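Local coordinates for dual specificity protein phosphatase 14 (Homo sapiens, PDB 2WGP) that removes phosphate from tyrosine, serine and threonine residues of proteins, inactivating the MAP kinases ERK, JNK and p38 and dampening T-cell receptor signalling through TAB1, at residues A[120-125]-A[155-160]; A[124-129]-A[163-168]. All blocks are in the same frame, centred on the assembly; numbering follows the deposited sequence.

Contact 1: residues A[120-125]-A[155-160]; sequences LCIAYL and RQLIDY
L157 reaches across to I122 and A123 with one end of its branched side chain. L157 CD2 lies 4.0 Å from I122 CG2 and 4.1 Å from the backbone N of A123, and the two branched side chains, L157 and I122, cross at about a right angle. I122 offers CG2 because that methyl stands anti to its own backbone N. A turn later along the helix, Y160 comes in beside A123. Its CG is anti to the backbone N (chi1 -170°), which carries the ring toward the other helix, where Y160 CE2 lies 3.9 Å from A123 CB. The same ring edge meets A123 O nearly in plane, Y160 CE2 to A123 O 3.7 Å, and Y160 OH is hydrogen-bonded to D90 OD2 of helix 89-101. A123 suits this place because its single methyl lets the ring come close to the backbone; leucine and isoleucine supply the branched apolar bulk beside it. The segment axes run nearly parallel, 9° apart and 10.7 Å at closest approach. Helices 116-129 and 151-165 thus pack within the helical part of the phosphatase domain, with F89 of helix 89-101 against A123, L157 and Y160, and L133 and A136 of helix 133-143 against the I122 side chain.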
loop_
_atom_site.group_PDB
_atom_site.type_symbol
_atom_site.label_atom_id
_atom_site.label_comp_id
_atom_site.label_asym_id
_atom_site.label_seq_id
_atom_site.Cartn_x
_atom_site.Cartn_y
_atom_site.Cartn_z
ATOM N N LEU A 120 26.748 -2.856 -2.654
ATOM C CA LEU A 120 27.460 -4.002 -3.191
ATOM C C LEU A 120 28.825 -4.205 -2.538
ATOM O O LEU A 120 29.216 -5.356 -2.268
ATOM C CB LEU A 120 27.598 -3.860 -4.706
ATOM C CG LEU A 120 26.285 -3.910 -5.510
ATOM C CD1 LEU A 120 26.554 -3.503 -6.947
ATOM C CD2 LEU A 120 25.602 -5.310 -5.396
ATOM N N CYS A 121 29.544 -3.111 -2.268
ATOM C CA CYS A 121 30.819 -3.188 -1.528
ATOM C C CYS A 121 30.624 -3.713 -0.106
ATOM O O CYS A 121 31.410 -4.551 0.350
ATOM C CB CYS A 121 31.543 -1.836 -1.514
ATOM S SG CYS A 121 32.119 -1.306 -3.101
ATOM N N ILE A 122 29.577 -3.250 0.579
ATOM C CA ILE A 122 29.278 -3.734 1.932
ATOM C C ILE A 122 29.000 -5.246 1.921
ATOM O O ILE A 122 29.484 -5.992 2.795
ATOM C CB ILE A 122 28.089 -2.954 2.589
ATOM C CG1 ILE A 122 28.510 -1.517 2.926
ATOM C CG2 ILE A 122 27.615 -3.651 3.853
ATOM C CD1 ILE A 122 27.314 -0.525 3.188
ATOM N N ALA A 123 28.256 -5.702 0.908
ATOM C CA ALA A 123 27.934 -7.124 0.801
ATOM C C ALA A 123 29.226 -7.945 0.588
ATOM O O ALA A 123 29.414 -8.991 1.221
ATOM C CB ALA A 123 26.925 -7.362 -0.334
ATOM N N TYR A 124 30.111 -7.453 -0.278
ATOM C CA TYR A 124 31.418 -8.082 -0.535
ATOM C C TYR A 124 32.284 -8.203 0.732
ATOM O O TYR A 124 32.839 -9.269 1.021
ATOM C CB TYR A 124 32.196 -7.311 -1.629
ATOM C CG TYR A 124 33.645 -7.702 -1.704
ATOM C CD1 TYR A 124 34.036 -8.898 -2.332
ATOM C CD2 TYR A 124 34.633 -6.914 -1.096
ATOM C CE1 TYR A 124 35.359 -9.281 -2.380
ATOM C CE2 TYR A 124 35.970 -7.305 -1.112
ATOM C CZ TYR A 124 36.329 -8.480 -1.759
ATOM O OH TYR A 124 37.645 -8.848 -1.807
ATOM N N LEU A 125 32.387 -7.117 1.481
ATOM C CA LEU A 125 33.138 -7.105 2.744
ATOM C C LEU A 125 32.623 -8.142 3.755
ATOM O O LEU A 125 33.416 -8.822 4.400
ATOM C CB LEU A 125 33.120 -5.710 3.370
ATOM C CG LEU A 125 33.921 -4.590 2.684
ATOM C CD1 LEU A 125 33.721 -3.270 3.469
ATOM C CD2 LEU A 125 35.417 -4.937 2.560
ATOM N N ARG A 155 17.328 -3.160 4.220
ATOM C CA ARG A 155 16.544 -4.396 4.469
ATOM C C ARG A 155 17.226 -5.610 3.821
ATOM O O ARG A 155 17.378 -6.655 4.438
ATOM C CB ARG A 155 15.104 -4.287 3.960
ATOM C CG ARG A 155 14.249 -3.303 4.713
ATOM C CD ARG A 155 12.759 -3.447 4.366
ATOM N NE ARG A 155 12.420 -3.056 2.991
ATOM C CZ ARG A 155 12.129 -1.817 2.565
ATOM N NH1 ARG A 155 12.148 -0.772 3.393
ATOM N NH2 ARG A 155 11.828 -1.630 1.285
ATOM N N GLN A 156 17.703 -5.423 2.601
ATOM C CA GLN A 156 18.299 -6.520 1.852
ATOM C C GLN A 156 19.659 -6.904 2.419
ATOM O O GLN A 156 19.969 -8.094 2.540
ATOM C CB GLN A 156 18.366 -6.166 0.361
ATOM C CG GLN A 156 16.990 -6.002 -0.292
ATOM C CD GLN A 156 17.050 -5.638 -1.762
ATOM O OE1 GLN A 156 17.700 -6.334 -2.553
ATOM N NE2 GLN A 156 16.332 -4.568 -2.157
ATOM N N LEU A 157 20.474 -5.905 2.786
ATOM C CA LEU A 157 21.761 -6.167 3.458
ATOM C C LEU A 157 21.602 -6.913 4.783
ATOM O O LEU A 157 22.416 -7.782 5.113
ATOM C CB LEU A 157 22.504 -4.849 3.731
ATOM C CG LEU A 157 23.190 -4.212 2.525
ATOM C CD1 LEU A 157 23.622 -2.814 2.859
ATOM C CD2 LEU A 157 24.348 -5.075 2.005
ATOM N N ILE A 158 20.570 -6.549 5.541
ATOM C CA ILE A 158 20.287 -7.161 6.850
ATOM C C ILE A 158 19.922 -8.634 6.680
ATOM O O ILE A 158 20.393 -9.479 7.430
ATOM C CB ILE A 158 19.179 -6.416 7.637
ATOM C CG1 ILE A 158 19.710 -5.084 8.177
ATOM C CG2 ILE A 158 18.671 -7.303 8.820
ATOM C CD1 ILE A 158 18.614 -4.037 8.599
ATOM N N ASP A 159 19.085 -8.929 5.683
ATOM C CA ASP A 159 18.764 -10.321 5.343
ATOM C C ASP A 159 20.020 -11.097 4.955
ATOM O O ASP A 159 20.218 -12.201 5.432
ATOM C CB ASP A 159 17.697 -10.412 4.227
ATOM C CG ASP A 159 17.151 -11.830 4.068
ATOM O OD1 ASP A 159 17.848 -12.669 3.469
ATOM O OD2 ASP A 159 16.042 -12.119 4.563
ATOM N N TYR A 160 20.862 -10.511 4.107
ATOM C CA TYR A 160 22.101 -11.158 3.647
ATOM C C TYR A 160 23.068 -11.403 4.803
ATOM O O TYR A 160 23.658 -12.480 4.902
ATOM C CB TYR A 160 22.773 -10.304 2.585
ATOM C CG TYR A 160 23.929 -10.949 1.843
ATOM C CD1 TYR A 160 23.763 -12.166 1.155
ATOM C CD2 TYR A 160 25.174 -10.314 1.777
ATOM C CE1 TYR A 160 24.796 -12.727 0.432
ATOM C CE2 TYR A 160 26.226 -10.884 1.084
ATOM C CZ TYR A 160 26.027 -12.084 0.407
ATOM O OH TYR A 160 27.069 -12.596 -0.298
#

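Contact 2: residues A[124-129]-A[163-168]; sequences YLMKFH and QLFGKS
M126 receives L164 and F165 where the C-terminal ends of two helices, 116-129 and 151-165, pack together in the dual-specificity phosphatase fold. L164 points one methyl at the start of the M126 side chain: L164 CD1 is 3.7 Å from M126 CB and 3.8 Å from the backbone N of K127, so the leucine meets backbone as well as side chain. The F165 ring comes to the same methionine with its CE1 and CZ corner, F165 CE1 lying 4.1 Å from M126 CB. L164 CB lies 3.8 Å above one face of the F165 ring, offset toward the rim, so neighbours in sequence brace each other as they meet M126. Beyond CB, the methionine turns at chi3 (-74°), and this flexible, unbranched chain can fit against L133 and E161 as well. K127 has a divided role: its aliphatic part borders L164, while NZ forms salt bridges with D90 and D94 of helix 89-101, as befits a long side chain at a partly exposed margin. The helix ends with F165, and G166, the first residue beyond it, takes a positive phi (75°), which glycine adopts easily. F165 CZ lies 3.5 Å from M126 O, which stands oblique to the ring.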
loop_
_atom_site.group_PDB
_atom_site.type_symbol
_atom_site.label_atom_id
_atom_site.label_comp_id
_atom_site.label_asym_id
_atom_site.label_seq_id
_atom_site.Cartn_x
_atom_site.Cartn_y
_atom_site.Cartn_z
ATOM N N TYR A 124 30.111 -7.453 -0.278
ATOM C CA TYR A 124 31.418 -8.082 -0.535
ATOM C C TYR A 124 32.284 -8.203 0.732
ATOM O O TYR A 124 32.839 -9.269 1.021
ATOM C CB TYR A 124 32.196 -7.311 -1.629
ATOM C CG TYR A 124 33.645 -7.702 -1.704
ATOM C CD1 TYR A 124 34.036 -8.898 -2.332
ATOM C CD2 TYR A 124 34.633 -6.914 -1.096
ATOM C CE1 TYR A 124 35.359 -9.281 -2.380
ATOM C CE2 TYR A 124 35.970 -7.305 -1.112
ATOM C CZ TYR A 124 36.329 -8.480 -1.759
ATOM O OH TYR A 124 37.645 -8.848 -1.807
ATOM N N LEU A 125 32.387 -7.117 1.481
ATOM C CA LEU A 125 33.138 -7.105 2.744
ATOM C C LEU A 125 32.623 -8.142 3.755
ATOM O O LEU A 125 33.416 -8.822 4.400
ATOM C CB LEU A 125 33.120 -5.710 3.370
ATOM C CG LEU A 125 33.921 -4.590 2.684
ATOM C CD1 LEU A 125 33.721 -3.270 3.469
ATOM C CD2 LEU A 125 35.417 -4.937 2.560
ATOM N N MET A 126 31.307 -8.283 3.875
ATOM C CA MET A 126 30.739 -9.303 4.734
ATOM C C MET A 126 31.089 -10.716 4.269
ATOM O O MET A 126 31.501 -11.558 5.087
ATOM C CB MET A 126 29.226 -9.176 4.832
ATOM C CG MET A 126 28.740 -7.971 5.659
ATOM S SD MET A 126 27.022 -8.097 6.096
ATOM C CE MET A 126 26.226 -7.749 4.505
ATOM N N LYS A 127 30.941 -10.967 2.968
ATOM C CA LYS A 127 31.147 -12.303 2.432
ATOM C C LYS A 127 32.608 -12.725 2.417
ATOM O O LYS A 127 32.917 -13.865 2.764
ATOM C CB LYS A 127 30.560 -12.447 1.030
ATOM C CG LYS A 127 30.599 -13.915 0.516
ATOM C CD LYS A 127 29.998 -14.074 -0.859
ATOM C CE LYS A 127 30.054 -15.551 -1.280
ATOM N NZ LYS A 127 29.185 -15.808 -2.443
ATOM N N PHE A 128 33.506 -11.829 2.021
ATOM C CA PHE A 128 34.905 -12.219 1.824
ATOM C C PHE A 128 35.907 -11.664 2.839
ATOM O O PHE A 128 37.052 -12.103 2.848
ATOM C CB PHE A 128 35.340 -11.884 0.392
ATOM C CG PHE A 128 34.781 -12.823 -0.623
ATOM C CD1 PHE A 128 35.291 -14.124 -0.738
ATOM C CD2 PHE A 128 33.736 -12.430 -1.453
ATOM C CE1 PHE A 128 34.774 -15.000 -1.657
ATOM C CE2 PHE A 128 33.229 -13.289 -2.376
ATOM C CZ PHE A 128 33.746 -14.585 -2.483
ATOM N N HIS A 129 35.481 -10.736 3.703
ATOM C CA HIS A 129 36.338 -10.226 4.768
ATOM C C HIS A 129 35.841 -10.550 6.189
ATOM O O HIS A 129 36.383 -10.049 7.157
ATOM C CB HIS A 129 36.598 -8.734 4.547
ATOM C CG HIS A 129 37.499 -8.481 3.391
ATOM N ND1 HIS A 129 38.856 -8.293 3.542
ATOM C CD2 HIS A 129 37.267 -8.490 2.058
ATOM C CE1 HIS A 129 39.414 -8.152 2.352
ATOM N NE2 HIS A 129 38.472 -8.270 1.435
ATOM N N GLN A 163 21.810 -14.373 6.636
ATOM C CA GLN A 163 22.152 -15.580 5.872
ATOM C C GLN A 163 23.630 -15.983 6.131
ATOM O O GLN A 163 23.958 -17.159 6.300
ATOM C CB GLN A 163 21.962 -15.361 4.365
ATOM C CG GLN A 163 20.541 -15.128 3.881
ATOM C CD GLN A 163 20.505 -14.764 2.385
ATOM O OE1 GLN A 163 21.072 -15.490 1.574
ATOM N NE2 GLN A 163 19.901 -13.615 2.037
ATOM N N LEU A 164 24.518 -14.995 6.144
ATOM C CA LEU A 164 25.946 -15.264 6.328
ATOM C C LEU A 164 26.331 -15.643 7.776
ATOM O O LEU A 164 27.136 -16.575 7.995
ATOM C CB LEU A 164 26.786 -14.073 5.863
ATOM C CG LEU A 164 26.857 -13.717 4.375
ATOM C CD1 LEU A 164 27.683 -12.447 4.172
ATOM C CD2 LEU A 164 27.453 -14.845 3.545
ATOM N N PHE A 165 25.765 -14.951 8.763
ATOM C CA PHE A 165 26.248 -15.083 10.131
ATOM C C PHE A 165 25.230 -15.629 11.120
ATOM O O PHE A 165 25.584 -15.938 12.275
ATOM C CB PHE A 165 26.777 -13.733 10.617
ATOM C CG PHE A 165 27.871 -13.163 9.744
ATOM C CD1 PHE A 165 27.664 -12.025 8.982
ATOM C CD2 PHE A 165 29.107 -13.782 9.680
ATOM C CE1 PHE A 165 28.692 -11.488 8.179
ATOM C CE2 PHE A 165 30.137 -13.255 8.887
ATOM C CZ PHE A 165 29.918 -12.108 8.128
ATOM N N GLY A 166 23.972 -15.739 10.688
ATOM C CA GLY A 166 22.906 -16.234 11.549
ATOM C C GLY A 166 22.435 -15.247 12.597
ATOM O O GLY A 166 21.697 -15.619 13.513
ATOM N N LYS A 167 22.868 -13.995 12.469
ATOM C CA LYS A 167 22.440 -12.914 13.329
ATOM C C LYS A 167 22.752 -11.563 12.674
ATOM O O LYS A 167 23.572 -11.462 11.747
ATOM C CB LYS A 167 23.138 -12.981 14.673
ATOM C CG LYS A 167 24.647 -12.803 14.597
ATOM C CD LYS A 167 25.278 -13.135 15.931
ATOM C CE LYS A 167 26.781 -12.898 15.888
ATOM N NZ LYS A 167 27.489 -13.875 15.000
ATOM N N SER A 168 22.112 -10.527 13.196
ATOM C CA SER A 168 22.204 -9.216 12.606
ATOM C C SER A 168 22.796 -8.188 13.589
ATOM O O SER A 168 22.637 -8.297 14.800
ATOM C CB SER A 168 20.836 -8.794 12.020
ATOM O OG SER A 168 19.878 -8.507 13.014
#

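How the contacts relate
Contacts 1 and 2 are successive levels of one interface between helices 116-129 and 151-165, with centres about 8 Å apart. Y124 and L125 belong to both, and Y160 and M126 join the levels: Y160 CD2 lies 3.9 Å from M126 CE, which is also 3.9 Å from L157 O. Y160 OH further packs against K127 CD at 3.3 Å, and both side chains use D90 as a polar partner, tying the two levels to helix 89-101. Contact 1 is the deeper and lies nearer the catalytic centre, the I122 side chain being about 11 Å from that of C110, the active-site cysteine that forms the phosphocysteine intermediate. Contact 2 closes the interface at its partly exposed end, away from that site.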